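Local coordinates for protein putative secreted endoglycosylceramidase (Rhodococcus hoagii, PDB 6JYZ) that probably hydrolyses the glycosidic bond that joins galactose-based glycans to ceramide in glycosphingolipids, as a secreted endogalactosylceramidase of glycoside hydrolase family 5, at residues 48-53 and 104-109; 292-297 and 331-336; 306-311 and 343-348. All blocks are in the same frame, centred on the assembly; numbering follows the deposited sequence.

Contact 1: 48-53 and 104-109; sequences NGLNDY and ARIREA
Leu50 meets helix 100-115 with both of its methyl groups, in the (beta/alpha)8 barrel expected of a family 5 glycosidase: the loop that follows strand 38-47 packs against one of the outer helices. Along the helix, Arg105 comes first. Its side chain slides past Leu50 in the reverse direction, and a bend at chi3 (64°) sets one face of the guanidinium against Leu50 CD2, 3.6 Å from Arg105 NH2. No direct hydrogen bond spans the two segments; polar linkage runs through two waters: one donates to Leu50 O and weakly accepts from Arg105 NH1, the other is held by the turn. Next comes Ile106, whose CA lies 3.7 Å from Leu50 CD1, with CG1 close to the same methyl. One turn after Arg105, Ala109 presents CB to Leu50 CD1 at 4.2 Å. Leu84 of strand 81-86 touches both Leu50 and Ala109, placing this apolar patch between barrel strand and helix. The loop opens with a type I beta turn from Asn48 to Asn51, closed by Asn51 N bonding Asn48 O. The second water donates to Gly49 O at 2.8 Å and to Asn51 O at 3.0 Å, and weakly accepts from Arg105 NH2.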
ATOM      1  N   ASN A  48       3.131   8.571  -2.738  1.00  9.20           N
ATOM      2  CA  ASN A  48       1.948   9.420  -2.827  1.00 10.03           C
ATOM      3  C   ASN A  48       2.125  10.608  -3.773  1.00  9.80           C
ATOM      4  O   ASN A  48       1.260  11.477  -3.759  1.00 10.12           O
ATOM      5  CB  ASN A  48       1.520   9.885  -1.449  1.00 10.21           C
ATOM      6  CG  ASN A  48       2.428  10.934  -0.892  1.00 10.57           C
ATOM      7  OD1 ASN A  48       3.495  11.202  -1.458  1.00 12.10           O
ATOM      8  ND2 ASN A  48       2.020  11.586   0.205  1.00 12.17           N
ATOM      9  N   GLY A  49       3.165  10.630  -4.617  1.00 10.08           N
ATOM     10  CA  GLY A  49       3.402  11.834  -5.421  1.00 10.65           C
ATOM     11  C   GLY A  49       2.279  12.168  -6.381  1.00 10.79           C
ATOM     12  O   GLY A  49       2.222  13.350  -6.784  1.00 12.17           O
ATOM     13  N   LEU A  50       1.418  11.241  -6.759  1.00 10.29           N
ATOM     14  CA  LEU A  50       0.295  11.559  -7.639  1.00 10.66           C
ATOM     15  C   LEU A  50      -1.003  11.766  -6.860  1.00 10.80           C
ATOM     16  O   LEU A  50      -2.040  12.038  -7.465  1.00 11.55           O
ATOM     17  CB  LEU A  50       0.068  10.430  -8.640  1.00 11.83           C
ATOM     18  CG  LEU A  50       1.296  10.091  -9.475  1.00 12.07           C
ATOM     19  CD1 LEU A  50       0.878   9.056 -10.494  1.00 14.74           C
ATOM     20  CD2 LEU A  50       1.857  11.336 -10.185  1.00 14.54           C
ATOM     21  N   ASN A  51      -0.959  11.716  -5.536  1.00 10.04           N
ATOM     22  CA  ASN A  51      -2.197  11.902  -4.754  1.00 10.36           C
ATOM     23  C   ASN A  51      -2.556  13.391  -4.707  1.00 12.25           C
ATOM     24  O   ASN A  51      -1.706  14.264  -4.899  1.00 12.16           O
ATOM     25  CB  ASN A  51      -1.972  11.258  -3.366  1.00 10.39           C
ATOM     26  CG  ASN A  51      -3.292  10.914  -2.708  1.00 11.47           C
ATOM     27  OD1 ASN A  51      -4.404  11.162  -3.207  1.00 12.69           O
ATOM     28  ND2 ASN A  51      -3.207  10.319  -1.517  1.00 12.29           N
ATOM     29  N   ASP A  52      -3.829  13.655  -4.409  1.00 11.26           N
ATOM     30  CA  ASP A  52      -4.429  14.997  -4.458  1.00 12.05           C
ATOM     31  C   ASP A  52      -4.823  15.366  -3.034  1.00 11.68           C
ATOM     32  O   ASP A  52      -5.905  15.000  -2.554  1.00 13.72           O
ATOM     33  CB  ASP A  52      -5.641  14.937  -5.393  1.00 12.56           C
ATOM     34  CG  ASP A  52      -6.384  16.252  -5.483  1.00 14.94           C
ATOM     35  OD1 ASP A  52      -5.824  17.293  -5.150  1.00 18.25           O
ATOM     36  OD2 ASP A  52      -7.573  16.196  -5.888  1.00 16.08           O
ATOM     37  N   TYR A  53      -3.995  16.049  -2.291  1.00 11.26           N
ATOM     38  CA  TYR A  53      -4.298  16.417  -0.914  1.00 10.59           C
ATOM     39  C   TYR A  53      -4.825  17.840  -0.844  1.00 12.03           C
ATOM     40  O   TYR A  53      -4.375  18.766  -1.580  1.00 13.28           O
ATOM     41  CB  TYR A  53      -3.008  16.411  -0.100  1.00 11.51           C
ATOM     42  CG  TYR A  53      -2.461  15.040   0.165  1.00 11.05           C
ATOM     43  CD1 TYR A  53      -3.002  14.210   1.132  1.00 12.10           C
ATOM     44  CD2 TYR A  53      -1.419  14.521  -0.596  1.00 13.04           C
ATOM     45  CE1 TYR A  53      -2.512  12.926   1.372  1.00 12.42           C
ATOM     46  CE2 TYR A  53      -0.895  13.233  -0.382  1.00 12.80           C
ATOM     47  CZ  TYR A  53      -1.473  12.451   0.593  1.00 12.51           C
ATOM     48  OH  TYR A  53      -0.965  11.181   0.726  1.00 13.79           O
ATOM     49  N   ALA A 104      -2.226   9.546 -17.698  1.00 10.54           N
ATOM     50  CA  ALA A 104      -0.892   9.498 -18.302  1.00 10.46           C
ATOM     51  C   ALA A 104       0.160   9.719 -17.238  1.00 10.25           C
ATOM     52  O   ALA A 104       1.243   9.122 -17.383  1.00 11.60           O
ATOM     53  CB  ALA A 104      -0.818  10.597 -19.378  1.00 11.69           C
ATOM     54  N   ARG A 105      -0.081  10.491 -16.174  1.00 10.23           N
ATOM     55  CA  ARG A 105       0.916  10.560 -15.112  1.00 10.72           C
ATOM     56  C   ARG A 105       1.013   9.222 -14.401  1.00 10.41           C
ATOM     57  O   ARG A 105       2.145   8.800 -14.033  1.00 10.94           O
ATOM     58  CB  ARG A 105       0.507  11.606 -14.082  1.00 12.62           C
ATOM     59  CG  ARG A 105       0.509  13.041 -14.654  1.00 12.65           C
ATOM     60  CD  ARG A 105      -0.068  14.110 -13.767  1.00 16.03           C
ATOM     61  NE  ARG A 105       0.740  14.254 -12.565  1.00 17.63           N
ATOM     62  CZ  ARG A 105       0.272  14.761 -11.444  1.00 21.17           C
ATOM     63  NH1 ARG A 105      -1.012  15.055 -11.298  1.00 23.70           N
ATOM     64  NH2 ARG A 105       1.093  14.890 -10.422  1.00 22.64           N
ATOM     65  N   ILE A 106      -0.086   8.528 -14.161  1.00 10.29           N
ATOM     66  CA  ILE A 106      -0.034   7.172 -13.581  1.00 10.54           C
ATOM     67  C   ILE A 106       0.775   6.266 -14.495  1.00 11.14           C
ATOM     68  O   ILE A 106       1.646   5.487 -14.030  1.00 10.93           O
ATOM     69  CB  ILE A 106      -1.453   6.635 -13.370  1.00 10.19           C
ATOM     70  CG1 ILE A 106      -2.215   7.502 -12.370  1.00 10.70           C
ATOM     71  CG2 ILE A 106      -1.386   5.184 -12.878  1.00 10.82           C
ATOM     72  CD1 ILE A 106      -3.680   7.123 -12.218  1.00 11.79           C
ATOM     73  N   ARG A 107       0.528   6.299 -15.803  1.00 10.36           N
ATOM     74  CA  ARG A 107       1.210   5.409 -16.720  1.00 10.78           C
ATOM     75  C   ARG A 107       2.690   5.735 -16.753  1.00 11.00           C
ATOM     76  O   ARG A 107       3.493   4.770 -16.793  1.00 11.39           O
ATOM     77  CB  ARG A 107       0.592   5.566 -18.121  1.00 11.75           C
ATOM     78  CG  ARG A 107       1.193   4.572 -19.116  1.00 12.43           C
ATOM     79  CD  ARG A 107       0.505   4.628 -20.483  1.00 13.61           C
ATOM     80  NE  ARG A 107      -0.862   4.077 -20.374  1.00 14.17           N
ATOM     81  CZ  ARG A 107      -2.001   4.741 -20.481  1.00 15.05           C
ATOM     82  NH1 ARG A 107      -2.005   6.053 -20.615  1.00 16.46           N
ATOM     83  NH2 ARG A 107      -3.123   4.054 -20.277  1.00 16.16           N
ATOM     84  N   GLU A 108       3.082   6.965 -16.668  1.00 10.98           N
ATOM     85  CA  GLU A 108       4.501   7.298 -16.579  1.00 12.22           C
ATOM     86  C   GLU A 108       5.123   6.725 -15.322  1.00 11.98           C
ATOM     87  O   GLU A 108       6.247   6.213 -15.377  1.00 12.50           O
ATOM     88  CB  GLU A 108       4.667   8.826 -16.664  1.00 12.42           C
ATOM     89  CG  GLU A 108       6.125   9.280 -16.571  1.00 16.29           C
ATOM     90  CD  GLU A 108       6.129  10.792 -16.463  1.00 23.72           C
ATOM     91  OE1 GLU A 108       5.606  11.376 -15.500  1.00 24.85           O
ATOM     92  OE2 GLU A 108       6.551  11.396 -17.443  1.00 30.42           O
ATOM     93  N   ALA A 109       4.433   6.817 -14.170  1.00 10.66           N
ATOM     94  CA  ALA A 109       4.954   6.201 -12.950  1.00 10.43           C
ATOM     95  C   ALA A 109       5.038   4.692 -13.089  1.00 11.06           C
ATOM     96  O   ALA A 109       6.059   4.090 -12.624  1.00 11.22           O
ATOM     97  CB  ALA A 109       4.038   6.582 -11.780  1.00 12.48           C
TER
HETATM   98  O   HOH W   1       0.142  15.151  -7.113  1.00 21.79           O
HETATM   99  O   HOH W   2      -2.825  14.866  -8.320  1.00 31.20           O

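Contact 2: 292-297 and 331-336; sequences HLYSQS and GWFGDP
Gly331 adopts backbone angles (phi 165°, psi 162°) at which a CB would collide with the preceding carbonyl and crowd Phe333 CZ, and its own carbonyl is the acceptor for Ser297. Ser297 OG donates to Gly331 O over 2.7 Å, in the carbonyl plane. Ser297 turns its hydroxyl away from its own N, which carries OG to this oxygen while CB rests on the Trp332 indole, 3.7 Å from the centroid of the five-membered ring and 18° off its normal, a CH-pi contact. The indole is held at its edge as well: Trp332 NE1 donates to Gln296 O at 2.9 Å, a bent bond whose donor stands above the carbonyl plane. One residue is thus gripped over a face and at its N-H by consecutive residues of 292-297. Tyr294 and Phe333 cross at about a right angle, Tyr294 CE1 meeting the edge of the Phe333 ring 3.8 Å from CE2. Two waters bridge the segments: one donates to Leu293 O and accepts from Gly331 N, the other donates to Ser297 OG and accepts from Phe333 N. Both segments follow barrel strands, 287-289 and 326-330, and such loops probably line the end where family 5 enzymes carry the active site; Tyr294 OH bonds Glu329 OE1 near the end of strand 326-330. Trp332 also packs on Gln339, Gln342 and Val343 of helix 336-353 and on Ile307 of helix 307-321, while Leu293 touches Phe311 and Phe346 of these same two helices.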
ATOM      1  N   HIS A 292      -3.557  -3.604   7.073  1.00  8.35           N
ATOM      2  CA  HIS A 292      -2.410  -2.770   7.401  1.00  9.14           C
ATOM      3  C   HIS A 292      -1.948  -3.130   8.798  1.00  9.16           C
ATOM      4  O   HIS A 292      -2.702  -3.018   9.769  1.00  9.39           O
ATOM      5  CB  HIS A 292      -2.713  -1.270   7.274  1.00  8.51           C
ATOM      6  CG  HIS A 292      -3.148  -0.955   5.863  1.00  8.86           C
ATOM      7  ND1 HIS A 292      -3.670   0.284   5.522  1.00  9.26           N
ATOM      8  CD2 HIS A 292      -3.090  -1.708   4.721  1.00  8.75           C
ATOM      9  CE1 HIS A 292      -3.915   0.270   4.193  1.00  8.84           C
ATOM     10  NE2 HIS A 292      -3.592  -0.921   3.673  1.00  9.33           N
ATOM     11  N   LEU A 293      -0.717  -3.639   8.861  1.00  9.49           N
ATOM     12  CA  LEU A 293      -0.232  -4.301  10.113  1.00  9.18           C
ATOM     13  C   LEU A 293       0.488  -3.319  11.006  1.00  9.40           C
ATOM     14  O   LEU A 293       1.725  -3.214  11.003  1.00  9.86           O
ATOM     15  CB  LEU A 293       0.668  -5.483   9.749  1.00  9.76           C
ATOM     16  CG  LEU A 293       0.023  -6.538   8.864  1.00 10.14           C
ATOM     17  CD1 LEU A 293       0.962  -7.756   8.669  1.00 12.21           C
ATOM     18  CD2 LEU A 293      -1.272  -7.070   9.469  1.00 11.24           C
ATOM     19  N   TYR A 294      -0.296  -2.555  11.768  1.00 10.36           N
ATOM     20  CA  TYR A 294       0.196  -1.463  12.593  1.00 10.44           C
ATOM     21  C   TYR A 294       0.304  -1.826  14.087  1.00  9.80           C
ATOM     22  O   TYR A 294       0.569  -0.923  14.896  1.00 10.40           O
ATOM     23  CB  TYR A 294      -0.673  -0.202  12.398  1.00  9.81           C
ATOM     24  CG  TYR A 294      -0.340   0.556  11.121  1.00  9.34           C
ATOM     25  CD1 TYR A 294       0.925   1.078  10.860  1.00 10.23           C
ATOM     26  CD2 TYR A 294      -1.287   0.786  10.139  1.00 10.83           C
ATOM     27  CE1 TYR A 294       1.211   1.854   9.746  1.00 10.28           C
ATOM     28  CE2 TYR A 294      -1.047   1.563   9.009  1.00 10.77           C
ATOM     29  CZ  TYR A 294       0.210   2.087   8.819  1.00 10.71           C
ATOM     30  OH  TYR A 294       0.547   2.899   7.762  1.00 12.14           O
ATOM     31  N   SER A 295       0.189  -3.117  14.432  1.00  9.41           N
ATOM     32  CA  SER A 295       0.354  -3.542  15.821  1.00 10.05           C
ATOM     33  C   SER A 295       1.727  -3.126  16.344  1.00 10.85           C
ATOM     34  O   SER A 295       2.755  -3.300  15.692  1.00 10.63           O
ATOM     35  CB  SER A 295       0.115  -4.980  15.990  1.00 11.00           C
ATOM     36  OG  SER A 295      -1.221  -5.344  15.608  1.00 11.46           O
ATOM     37  N   GLN A 296       1.699  -2.568  17.550  1.00 10.40           N
ATOM     38  CA  GLN A 296       2.879  -2.056  18.280  1.00 11.68           C
ATOM     39  C   GLN A 296       3.508  -0.883  17.566  1.00 10.89           C
ATOM     40  O   GLN A 296       4.658  -0.481  17.893  1.00 13.44           O
ATOM     41  CB  GLN A 296       3.895  -3.140  18.664  1.00 12.08           C
ATOM     42  CG  GLN A 296       3.223  -4.179  19.493  1.00 13.39           C
ATOM     43  CD  GLN A 296       4.199  -5.083  20.199  1.00 14.67           C
ATOM     44  OE1 GLN A 296       4.785  -6.008  19.654  1.00 13.95           O
ATOM     45  NE2 GLN A 296       4.335  -4.840  21.497  1.00 21.77           N
ATOM     46  N   SER A 297       2.796  -0.232  16.635  1.00 11.10           N
ATOM     47  CA  SER A 297       3.191   1.013  16.045  1.00 10.59           C
ATOM     48  C   SER A 297       2.197   2.120  16.423  1.00 12.18           C
ATOM     49  O   SER A 297       2.529   3.048  17.142  1.00 13.11           O
ATOM     50  CB  SER A 297       3.376   0.944  14.514  1.00 10.93           C
ATOM     51  OG  SER A 297       3.746   2.196  14.056  1.00 11.73           O
ATOM     52  N   GLY A 331       4.553   0.475   9.223  1.00  9.95           N
ATOM     53  CA  GLY A 331       5.661   1.419   9.407  1.00 11.30           C
ATOM     54  C   GLY A 331       5.709   1.891  10.844  1.00 10.77           C
ATOM     55  O   GLY A 331       4.750   1.736  11.600  1.00 11.30           O
ATOM     56  N   TRP A 332       6.885   2.436  11.185  1.00 10.55           N
ATOM     57  CA  TRP A 332       7.120   3.094  12.480  1.00 10.51           C
ATOM     58  C   TRP A 332       7.482   4.532  12.208  1.00 10.92           C
ATOM     59  O   TRP A 332       8.090   4.856  11.185  1.00 11.89           O
ATOM     60  CB  TRP A 332       8.219   2.374  13.302  1.00 11.11           C
ATOM     61  CG  TRP A 332       7.589   1.280  14.124  1.00 10.70           C
ATOM     62  CD1 TRP A 332       7.257   1.360  15.455  1.00 11.50           C
ATOM     63  CD2 TRP A 332       7.165  -0.038  13.704  1.00 10.35           C
ATOM     64  NE1 TRP A 332       6.651   0.196  15.858  1.00 11.07           N
ATOM     65  CE2 TRP A 332       6.574  -0.674  14.803  1.00  9.99           C
ATOM     66  CE3 TRP A 332       7.215  -0.783  12.506  1.00 10.45           C
ATOM     67  CZ2 TRP A 332       6.006  -1.949  14.772  1.00 10.44           C
ATOM     68  CZ3 TRP A 332       6.701  -2.064  12.468  1.00 10.54           C
ATOM     69  CH2 TRP A 332       6.095  -2.641  13.575  1.00 10.36           C
ATOM     70  N   PHE A 333       7.083   5.412  13.142  1.00 12.05           N
ATOM     71  CA  PHE A 333       7.047   6.854  12.864  1.00 13.40           C
ATOM     72  C   PHE A 333       7.852   7.686  13.869  1.00 15.60           C
ATOM     73  O   PHE A 333       7.870   8.913  13.717  1.00 18.51           O
ATOM     74  CB  PHE A 333       5.577   7.326  12.808  1.00 12.63           C
ATOM     75  CG  PHE A 333       4.794   6.511  11.790  1.00 12.27           C
ATOM     76  CD1 PHE A 333       5.037   6.703  10.436  1.00 12.33           C
ATOM     77  CD2 PHE A 333       3.885   5.529  12.221  1.00 13.27           C
ATOM     78  CE1 PHE A 333       4.415   5.875   9.492  1.00 13.64           C
ATOM     79  CE2 PHE A 333       3.212   4.763  11.254  1.00 14.28           C
ATOM     80  CZ  PHE A 333       3.478   4.960   9.910  1.00 13.18           C
ATOM     81  N   GLY A 334       8.438   7.021  14.848  1.00 14.56           N
ATOM     82  CA  GLY A 334       9.209   7.741  15.883  1.00 16.76           C
ATOM     83  C   GLY A 334      10.706   7.622  15.609  1.00 17.66           C
ATOM     84  O   GLY A 334      11.189   7.553  14.490  1.00 17.87           O
ATOM     85  N   ASP A 335      11.438   7.638  16.731  1.00 18.88           N
ATOM     86  CA  ASP A 335      12.898   7.672  16.677  1.00 20.98           C
ATOM     87  C   ASP A 335      13.435   6.295  16.279  1.00 17.71           C
ATOM     88  O   ASP A 335      13.181   5.321  16.991  1.00 17.78           O
ATOM     89  CB  ASP A 335      13.428   8.007  18.080  1.00 22.35           C
ATOM     90  CG  ASP A 335      14.931   8.113  18.203  1.00 24.48           C
ATOM     91  OD1 ASP A 335      15.683   7.850  17.218  1.00 27.34           O
ATOM     92  OD2 ASP A 335      15.306   8.682  19.263  1.00 35.62           O
ATOM     93  N   PRO A 336      14.199   6.143  15.188  1.00 18.02           N
ATOM     94  CA  PRO A 336      14.765   4.849  14.826  1.00 18.64           C
ATOM     95  C   PRO A 336      15.687   4.246  15.876  1.00 19.49           C
ATOM     96  O   PRO A 336      15.837   3.036  15.975  1.00 20.36           O
ATOM     97  CB  PRO A 336      15.493   5.099  13.467  1.00 21.66           C
ATOM     98  CG  PRO A 336      15.695   6.610  13.415  1.00 26.67           C
ATOM     99  CD  PRO A 336      14.567   7.199  14.212  1.00 22.90           C
TER
HETATM  100  O   HOH W   3       3.632  -1.188  11.413  1.00 10.72           O
HETATM  101  O   HOH W   4       5.263   4.304  15.204  1.00 13.67           O

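Contact 3: 306-311 and 343-348; sequences SIEDGF and VRRFVD
Two neighbouring helices, 307-321 and 336-353, pack side by side here, with a salt bridge at the more exposed margin and an aromatic pair inside. Their local axes run 9.9 Å apart at closest approach, nearly parallel, with a signed crossing angle of -28°. At the margin, Arg345 grips Glu308 side-on: NH2 donates to OE1 at 2.8 Å and NE to OE2 at 2.9 Å. Each carboxylate oxygen uses its syn lone pair, and the carboxylate and guanidinium planes lie 10° apart, which makes this a flat, bidentate pair. The bend of Glu308 at chi2 (81°) and that of Arg345 at chi3 bring the two flat groups together. A water donating to Glu308 OE2 and Arg345 O adds a further link, and Arg345 NH2 has another partner in the loop 292-297. Ile307 CD1 sits over the centre of one guanidinium face, 3.6 Å from Arg345 CZ, so the charged group has an apolar floor. This near-parallel pairing is that of adjacent outer helices in the (beta/alpha)8 barrel expected of the family, strand 326-330 running between them in sequence. Deeper in, Phe311 turns its edge to the face of Phe346 in a T-shaped arrangement, with centroids 4.7 Å apart. Phe311 CZ stands over the centre of the Phe346 ring; Trp330 of strand 326-330 also stacks with Phe346. At the start of helix 307-321 Ser306 is the N-cap, its OG accepting from Asp309 N at 3.0 Å.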
ATOM      1  N   SER A 306       0.682  -8.148  19.772  1.00 12.51           N
ATOM      2  CA  SER A 306       2.089  -7.897  19.480  1.00 11.21           C
ATOM      3  C   SER A 306       2.308  -7.883  17.949  1.00 10.87           C
ATOM      4  O   SER A 306       1.415  -8.293  17.201  1.00 11.03           O
ATOM      5  CB  SER A 306       2.966  -9.009  20.046  1.00 13.21           C
ATOM      6  OG  SER A 306       2.661 -10.234  19.409  1.00 14.45           O
ATOM      7  N   ILE A 307       3.498  -7.456  17.535  1.00 11.38           N
ATOM      8  CA  ILE A 307       3.762  -7.471  16.073  1.00 11.48           C
ATOM      9  C   ILE A 307       3.488  -8.881  15.584  1.00 11.48           C
ATOM     10  O   ILE A 307       2.838  -9.116  14.562  1.00 11.13           O
ATOM     11  CB  ILE A 307       5.235  -7.109  15.832  1.00 11.02           C
ATOM     12  CG1 ILE A 307       5.486  -5.660  16.213  1.00 11.78           C
ATOM     13  CG2 ILE A 307       5.582  -7.358  14.356  1.00 12.22           C
ATOM     14  CD1 ILE A 307       6.951  -5.271  16.136  1.00 12.53           C
ATOM     15  N   GLU A 308       4.037  -9.920  16.270  1.00 12.09           N
ATOM     16  CA  GLU A 308       3.989 -11.270  15.757  1.00 11.04           C
ATOM     17  C   GLU A 308       2.578 -11.842  15.806  1.00 11.21           C
ATOM     18  O   GLU A 308       2.160 -12.575  14.914  1.00 11.95           O
ATOM     19  CB  GLU A 308       4.960 -12.178  16.540  1.00 12.69           C
ATOM     20  CG  GLU A 308       6.437 -11.814  16.297  1.00 14.76           C
ATOM     21  CD  GLU A 308       6.937 -10.626  17.123  1.00 15.10           C
ATOM     22  OE1 GLU A 308       6.236 -10.079  18.014  1.00 14.80           O
ATOM     23  OE2 GLU A 308       8.090 -10.109  16.764  1.00 15.91           O
ATOM     24  N   ASP A 309       1.810 -11.500  16.854  1.00 12.07           N
ATOM     25  CA  ASP A 309       0.414 -11.926  16.871  1.00 13.30           C
ATOM     26  C   ASP A 309      -0.400 -11.203  15.792  1.00 11.10           C
ATOM     27  O   ASP A 309      -1.317 -11.794  15.266  1.00 11.42           O
ATOM     28  CB  ASP A 309      -0.212 -11.760  18.264  1.00 15.60           C
ATOM     29  CG  ASP A 309       0.197 -12.959  19.183  1.00 20.69           C
ATOM     30  OD1 ASP A 309       0.568 -14.065  18.665  1.00 23.96           O
ATOM     31  OD2 ASP A 309       0.108 -12.776  20.356  1.00 25.08           O
ATOM     32  N   GLY A 310      -0.069  -9.966  15.516  1.00 10.60           N
ATOM     33  CA  GLY A 310      -0.756  -9.256  14.415  1.00 11.03           C
ATOM     34  C   GLY A 310      -0.586  -9.995  13.089  1.00  9.94           C
ATOM     35  O   GLY A 310      -1.527 -10.108  12.308  1.00 10.88           O
ATOM     36  N   PHE A 311       0.628 -10.544  12.847  1.00 10.54           N
ATOM     37  CA  PHE A 311       0.802 -11.372  11.658  1.00  9.67           C
ATOM     38  C   PHE A 311      -0.026 -12.654  11.732  1.00  9.85           C
ATOM     39  O   PHE A 311      -0.655 -13.041  10.771  1.00 10.70           O
ATOM     40  CB  PHE A 311       2.269 -11.791  11.468  1.00 10.23           C
ATOM     41  CG  PHE A 311       3.114 -10.749  10.766  1.00  9.94           C
ATOM     42  CD1 PHE A 311       3.575  -9.626  11.422  1.00 10.56           C
ATOM     43  CD2 PHE A 311       3.432 -10.904   9.411  1.00 10.72           C
ATOM     44  CE1 PHE A 311       4.356  -8.682  10.773  1.00 10.93           C
ATOM     45  CE2 PHE A 311       4.239  -9.946   8.781  1.00 10.43           C
ATOM     46  CZ  PHE A 311       4.700  -8.862   9.451  1.00 10.96           C
ATOM     47  N   VAL A 343      10.976  -2.590  13.706  1.00 11.62           N
ATOM     48  CA  VAL A 343      11.062  -2.751  12.253  1.00 11.50           C
ATOM     49  C   VAL A 343      11.737  -4.064  11.905  1.00 11.35           C
ATOM     50  O   VAL A 343      11.292  -4.830  11.027  1.00 11.82           O
ATOM     51  CB  VAL A 343      11.708  -1.531  11.584  1.00 11.83           C
ATOM     52  CG1 VAL A 343      11.790  -1.747  10.088  1.00 12.38           C
ATOM     53  CG2 VAL A 343      10.893  -0.283  11.937  1.00 12.48           C
ATOM     54  N   ARG A 344      12.836  -4.406  12.620  1.00 12.01           N
ATOM     55  CA  ARG A 344      13.505  -5.661  12.409  1.00 11.89           C
ATOM     56  C   ARG A 344      12.590  -6.839  12.678  1.00 11.54           C
ATOM     57  O   ARG A 344      12.581  -7.787  11.892  1.00 11.87           O
ATOM     58  CB  ARG A 344      14.762  -5.657  13.315  1.00 13.80           C
ATOM     59  CG  ARG A 344      15.549  -6.967  13.193  1.00 16.20           C
ATOM     60  CD  ARG A 344      16.764  -6.878  14.146  1.00 21.72           C
ATOM     61  NE  ARG A 344      17.481  -8.129  14.251  1.00 34.50           N
ATOM     62  CZ  ARG A 344      18.727  -8.253  14.731  1.00 48.35           C
ATOM     63  NH1 ARG A 344      19.408  -7.177  15.113  1.00 45.62           N
ATOM     64  NH2 ARG A 344      19.283  -9.456  14.807  1.00 43.23           N
ATOM     65  N   ARG A 345      11.856  -6.803  13.783  1.00 11.35           N
ATOM     66  CA  ARG A 345      10.908  -7.856  14.073  1.00 12.19           C
ATOM     67  C   ARG A 345       9.854  -8.004  12.956  1.00 10.81           C
ATOM     68  O   ARG A 345       9.430  -9.098  12.633  1.00 11.31           O
ATOM     69  CB  ARG A 345      10.161  -7.581  15.410  1.00 12.67           C
ATOM     70  CG  ARG A 345      11.062  -7.852  16.627  1.00 16.76           C
ATOM     71  CD  ARG A 345      10.457  -7.224  17.876  1.00 17.76           C
ATOM     72  NE  ARG A 345       9.157  -7.769  18.203  1.00 16.23           N
ATOM     73  CZ  ARG A 345       8.262  -7.164  18.968  1.00 16.51           C
ATOM     74  NH1 ARG A 345       8.615  -6.019  19.563  1.00 20.43           N
ATOM     75  NH2 ARG A 345       7.089  -7.720  19.245  1.00 17.34           N
ATOM     76  N   PHE A 346       9.414  -6.836  12.410  1.00 10.12           N
ATOM     77  CA  PHE A 346       8.431  -6.896  11.331  1.00 10.25           C
ATOM     78  C   PHE A 346       8.954  -7.619  10.081  1.00  9.45           C
ATOM     79  O   PHE A 346       8.296  -8.465   9.549  1.00 10.03           O
ATOM     80  CB  PHE A 346       7.971  -5.467  11.069  1.00 10.48           C
ATOM     81  CG  PHE A 346       6.738  -5.442  10.196  1.00  9.81           C
ATOM     82  CD1 PHE A 346       6.797  -5.612   8.809  1.00 10.17           C
ATOM     83  CD2 PHE A 346       5.479  -5.254  10.779  1.00  9.84           C
ATOM     84  CE1 PHE A 346       5.660  -5.610   8.020  1.00  9.70           C
ATOM     85  CE2 PHE A 346       4.336  -5.236   9.974  1.00 10.04           C
ATOM     86  CZ  PHE A 346       4.429  -5.434   8.614  1.00  9.96           C
ATOM     87  N   VAL A 347      10.163  -7.184   9.661  1.00 10.29           N
ATOM     88  CA  VAL A 347      10.746  -7.865   8.492  1.00 10.30           C
ATOM     89  C   VAL A 347      10.970  -9.365   8.751  1.00 10.64           C
ATOM     90  O   VAL A 347      10.696 -10.202   7.884  1.00 10.65           O
ATOM     91  CB  VAL A 347      12.016  -7.122   8.050  1.00 10.76           C
ATOM     92  CG1 VAL A 347      12.678  -7.896   6.881  1.00 12.09           C
ATOM     93  CG2 VAL A 347      11.694  -5.696   7.656  1.00 12.13           C
ATOM     94  N   ASP A 348      11.419  -9.678   9.984  1.00 10.78           N
ATOM     95  CA  ASP A 348      11.565 -11.086  10.310  1.00 11.28           C
ATOM     96  C   ASP A 348      10.275 -11.841  10.146  1.00 11.09           C
ATOM     97  O   ASP A 348      10.263 -12.955   9.643  1.00 11.55           O
ATOM     98  CB  ASP A 348      12.027 -11.290  11.763  1.00 12.83           C
ATOM     99  CG  ASP A 348      13.448 -10.839  12.110  1.00 15.49           C
ATOM    100  OD1 ASP A 348      14.220 -10.416  11.227  1.00 14.94           O
ATOM    101  OD2 ASP A 348      13.735 -10.813  13.374  1.00 17.51           O
TER
HETATM  102  O   HOH W   5       9.369 -11.124  14.572  1.00 15.60           O

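In the fold
All three contacts belong to the family 5 glycosidase domain, expected to be a (beta/alpha)8 barrel. Along the chain contact 1 closes before the others open, whereas contacts 2 and 3 interleave: 292-297, 306-311, 331-336, 343-348. The centre of contact 1 is 25 Å from that of contact 2 and 31 Å from that of contact 3. Contacts 2 and 3, 10 Å apart between centres, touch through Gln296, whose OE1 probably bonds both Ile307 N and Arg345 NH2. Gln296 thereby ties the loop after strand 287-289 to the start of helix 307-321 and to helix 336-353. Contacts 2 and 3 thus form one connected region on the same side of the chain's centre, while contact 1 belongs to another part of the barrel.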